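Local coordinates for protein Blo t 1 allergen (Blomia tropicalis, PDB 5JT8) that is a mite allergen of the papain-like cysteine protease family, captured with its inhibitory propeptide still attached and probably a peptide-cleaving enzyme once that is removed, at residues S176-G181 / S187-K192. Numbering follows the deposited sequence.
Sequences SYQCNG and STEAFK. With NO3 (nitrate ion), chain G.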
ATOM      1  N   SER A 176      12.938  -7.230  18.888  1.00 43.24           N
ATOM      2  CA  SER A 176      13.457  -5.909  18.591  1.00 43.96           C
ATOM      3  C   SER A 176      12.675  -5.261  17.440  1.00 45.41           C
ATOM      4  O   SER A 176      12.912  -4.095  17.112  1.00 39.78           O
ATOM      5  CB  SER A 176      14.947  -5.971  18.252  1.00 46.68           C
ATOM      6  OG  SER A 176      15.161  -6.489  16.952  1.00 45.61           O
ATOM      7  N   TYR A 177      11.760  -6.023  16.826  1.00 41.38           N
ATOM      8  CA  TYR A 177      10.850  -5.479  15.806  1.00 41.13           C
ATOM      9  C   TYR A 177       9.407  -5.571  16.280  1.00 42.82           C
ATOM     10  O   TYR A 177       9.072  -6.437  17.082  1.00 41.26           O
ATOM     11  CB  TYR A 177      10.997  -6.215  14.467  1.00 34.37           C
ATOM     12  CG  TYR A 177      12.327  -5.982  13.794  1.00 35.59           C
ATOM     13  CD1 TYR A 177      12.507  -4.921  12.918  1.00 32.71           C
ATOM     14  CD2 TYR A 177      13.407  -6.825  14.042  1.00 39.06           C
ATOM     15  CE1 TYR A 177      13.742  -4.699  12.300  1.00 34.98           C
ATOM     16  CE2 TYR A 177      14.636  -6.617  13.436  1.00 37.32           C
ATOM     17  CZ  TYR A 177      14.795  -5.558  12.560  1.00 38.20           C
ATOM     18  OH  TYR A 177      16.018  -5.357  11.953  1.00 40.29           O
ATOM     19  N   GLN A 178       8.551  -4.703  15.752  1.00 38.69           N
ATOM     20  CA  GLN A 178       7.168  -4.608  16.226  1.00 38.19           C
ATOM     21  C   GLN A 178       6.113  -5.136  15.253  1.00 40.00           C
ATOM     22  O   GLN A 178       4.919  -5.033  15.530  1.00 43.32           O
ATOM     23  CB  GLN A 178       6.841  -3.148  16.567  1.00 43.69           C
ATOM     24  CG  GLN A 178       7.601  -2.619  17.769  1.00 48.95           C
ATOM     25  CD  GLN A 178       7.323  -3.439  19.012  1.00 52.04           C
ATOM     26  OE1 GLN A 178       8.245  -3.869  19.718  1.00 55.16           O
ATOM     27  NE2 GLN A 178       6.044  -3.672  19.282  1.00 52.10           N
ATOM     28  N   CYS A 179       6.530  -5.716  14.128  1.00 37.90           N
ATOM     29  CA  CYS A 179       5.554  -6.204  13.140  1.00 40.90           C
ATOM     30  C   CYS A 179       4.861  -7.517  13.493  1.00 41.51           C
ATOM     31  O   CYS A 179       5.316  -8.280  14.356  1.00 48.14           O
ATOM     32  CB  CYS A 179       6.224  -6.349  11.774  1.00 39.85           C
ATOM     33  SG  CYS A 179       6.966  -4.814  11.257  1.00 36.38           S
ATOM     34  N   ASN A 180       3.742  -7.771  12.819  1.00 38.89           N
ATOM     35  CA  ASN A 180       2.944  -8.963  13.094  1.00 41.38           C
ATOM     36  C   ASN A 180       2.669  -9.825  11.847  1.00 41.46           C
ATOM     37  O   ASN A 180       1.623 -10.472  11.731  1.00 40.34           O
ATOM     38  CB  ASN A 180       1.638  -8.538  13.776  1.00 42.42           C
ATOM     39  CG  ASN A 180       1.894  -7.660  14.997  1.00 55.49           C
ATOM     40  OD1 ASN A 180       2.205  -8.167  16.074  1.00 59.93           O
ATOM     41  ND2 ASN A 180       1.807  -6.336  14.821  1.00 60.05           N
ATOM     42  N   GLY A 181       3.632  -9.839  10.928  1.00 41.90           N
ATOM     43  CA  GLY A 181       3.584 -10.700   9.756  1.00 38.26           C
ATOM     44  C   GLY A 181       2.417 -10.394   8.851  1.00 35.33           C
ATOM     45  O   GLY A 181       2.239  -9.258   8.428  1.00 34.49           O
ATOM     46  N   SER A 187       5.736  -0.100   7.994  1.00 28.43           N
ATOM     47  CA  SER A 187       6.744   0.056   6.962  1.00 28.68           C
ATOM     48  C   SER A 187       8.020   0.638   7.578  1.00 25.64           C
ATOM     49  O   SER A 187       9.106   0.389   7.088  1.00 29.08           O
ATOM     50  CB  SER A 187       6.237   0.954   5.806  1.00 36.56           C
ATOM     51  OG  SER A 187       5.224   0.330   5.008  1.00 31.77           O
ATOM     52  N   THR A 188       7.894   1.432   8.638  1.00 28.54           N
ATOM     53  CA  THR A 188       9.082   1.992   9.288  1.00 27.36           C
ATOM     54  C   THR A 188       9.941   0.861   9.862  1.00 23.70           C
ATOM     55  O   THR A 188      11.164   0.870   9.742  1.00 27.17           O
ATOM     56  CB  THR A 188       8.729   2.983  10.420  1.00 26.34           C
ATOM     57  OG1 THR A 188       7.762   2.381  11.281  1.00 31.82           O
ATOM     58  CG2 THR A 188       8.160   4.289   9.839  1.00 23.67           C
ATOM     59  N   GLU A 189       9.277  -0.117  10.453  1.00 23.74           N
ATOM     60  CA  GLU A 189       9.953  -1.277  10.976  1.00 25.69           C
ATOM     61  C   GLU A 189      10.619  -2.044   9.846  1.00 33.62           C
ATOM     62  O   GLU A 189      11.717  -2.567  10.020  1.00 31.03           O
ATOM     63  CB  GLU A 189       8.978  -2.152  11.732  1.00 26.14           C
ATOM     64  CG  GLU A 189       8.525  -1.568  13.085  1.00 39.13           C
ATOM     65  CD  GLU A 189       9.646  -1.480  14.122  1.00 35.78           C
ATOM     66  OE1 GLU A 189      10.372  -0.468  14.130  1.00 39.87           O
ATOM     67  OE2 GLU A 189       9.804  -2.417  14.937  1.00 42.35           O
ATOM     68  N   ALA A 190       9.971  -2.077   8.682  1.00 29.51           N
ATOM     69  CA  ALA A 190      10.536  -2.755   7.523  1.00 26.54           C
ATOM     70  C   ALA A 190      11.824  -2.081   7.046  1.00 32.50           C
ATOM     71  O   ALA A 190      12.813  -2.756   6.757  1.00 28.51           O
ATOM     72  CB  ALA A 190       9.500  -2.810   6.386  1.00 26.99           C
ATOM     73  N   PHE A 191      11.807  -0.746   6.946  1.00 30.12           N
ATOM     74  CA  PHE A 191      13.006  -0.004   6.568  1.00 27.74           C
ATOM     75  C   PHE A 191      14.114  -0.224   7.579  1.00 30.39           C
ATOM     76  O   PHE A 191      15.274  -0.349   7.207  1.00 30.97           O
ATOM     77  CB  PHE A 191      12.714   1.490   6.454  1.00 26.90           C
ATOM     78  CG  PHE A 191      11.923   1.855   5.248  1.00 25.41           C
ATOM     79  CD1 PHE A 191      12.304   1.394   3.988  1.00 26.10           C
ATOM     80  CD2 PHE A 191      10.785   2.629   5.368  1.00 21.72           C
ATOM     81  CE1 PHE A 191      11.567   1.721   2.872  1.00 25.66           C
ATOM     82  CE2 PHE A 191      10.036   2.969   4.254  1.00 29.41           C
ATOM     83  CZ  PHE A 191      10.425   2.521   3.003  1.00 23.62           C
ATOM     84  N   LYS A 192      13.747  -0.250   8.864  1.00 25.55           N
ATOM     85  CA  LYS A 192      14.703  -0.543   9.936  1.00 24.12           C
ATOM     86  C   LYS A 192      15.441  -1.856   9.644  1.00 26.83           C
ATOM     87  O   LYS A 192      16.659  -1.965   9.803  1.00 29.83           O
ATOM     88  CB  LYS A 192      13.980  -0.617  11.284  1.00 36.12           C
ATOM     89  CG  LYS A 192      14.846  -1.019  12.463  1.00 43.19           C
ATOM     90  CD  LYS A 192      14.031  -1.112  13.764  1.00 45.38           C
ATOM     91  CE  LYS A 192      13.470   0.252  14.160  1.00 44.11           C
ATOM     92  NZ  LYS A 192      12.552   0.147  15.335  1.00 51.58           N
TER
HETATM   93  N   NO3 G 404       4.653   3.031   9.110  1.00 56.17           N
HETATM   94  O1  NO3 G 404       5.142   2.831   7.962  1.00 63.20           O
HETATM   95  O2  NO3 G 404       4.798   2.141   9.986  1.00 47.53           O
HETATM   96  O3  NO3 G 404       4.035   4.109   9.379  1.00 58.35           O
HETATM   97  O   HOH W   1      11.512  -1.839  17.047  1.00 48.89           O
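The irregular segment 176-181 runs past the first turns of helix 187-196 and comes closest at Tyr177 and Glu189, whose CA atoms lie 6.5 Å apart. Glu189 carries the contact. Its CB points toward the loop, and its chain is bent at chi2 (-67°), which turns the carboxylate along the Gln178 side chain; OE2 then accepts the backbone N-H of Gln178 (N to OE2 2.7 Å). That bond uses the anti lone pair of OE2 and is bent, with 134° at the hydrogen. The Gln178 side chain runs beside Glu189 in the same direction, with CB 3.5 Å from OE2. On the helix itself, Lys192 closes a salt bridge to the other oxygen, NZ to OE1 of Glu189 2.6 Å, through the syn lone pair. One water donates to OE2 of Glu189 and to the carbonyl O of Ser176 and accepts from NZ of Lys192. The rest of the contact is mainly van der Waals packing. Cys179 SG rests against CB of Glu189 at 3.4 Å, and Cys179 also touches Trp138 and Thr169. The Tyr177 ring has the carbonyl O of Glu189 at its edge, near the ring plane, while the Lys192 methylenes run antiparallel to the Tyr177 side chain and meet the ring obliquely, CG 3.8 Å from CE1. At the helix start, a nitrate, probably from the crystallisation liquor, accepts weak bonds from the backbone N of Thr188. This loop-to-helix packing lies within the papain-like protease domain, where Ala190 and Phe191, directed away from the loop, pack on helix 139-154. The Gln178 N-H bond and the water thus join loop to helix, while Lys192 braces the buried carboxylate from within the helix and would be expected to favour its ionised form.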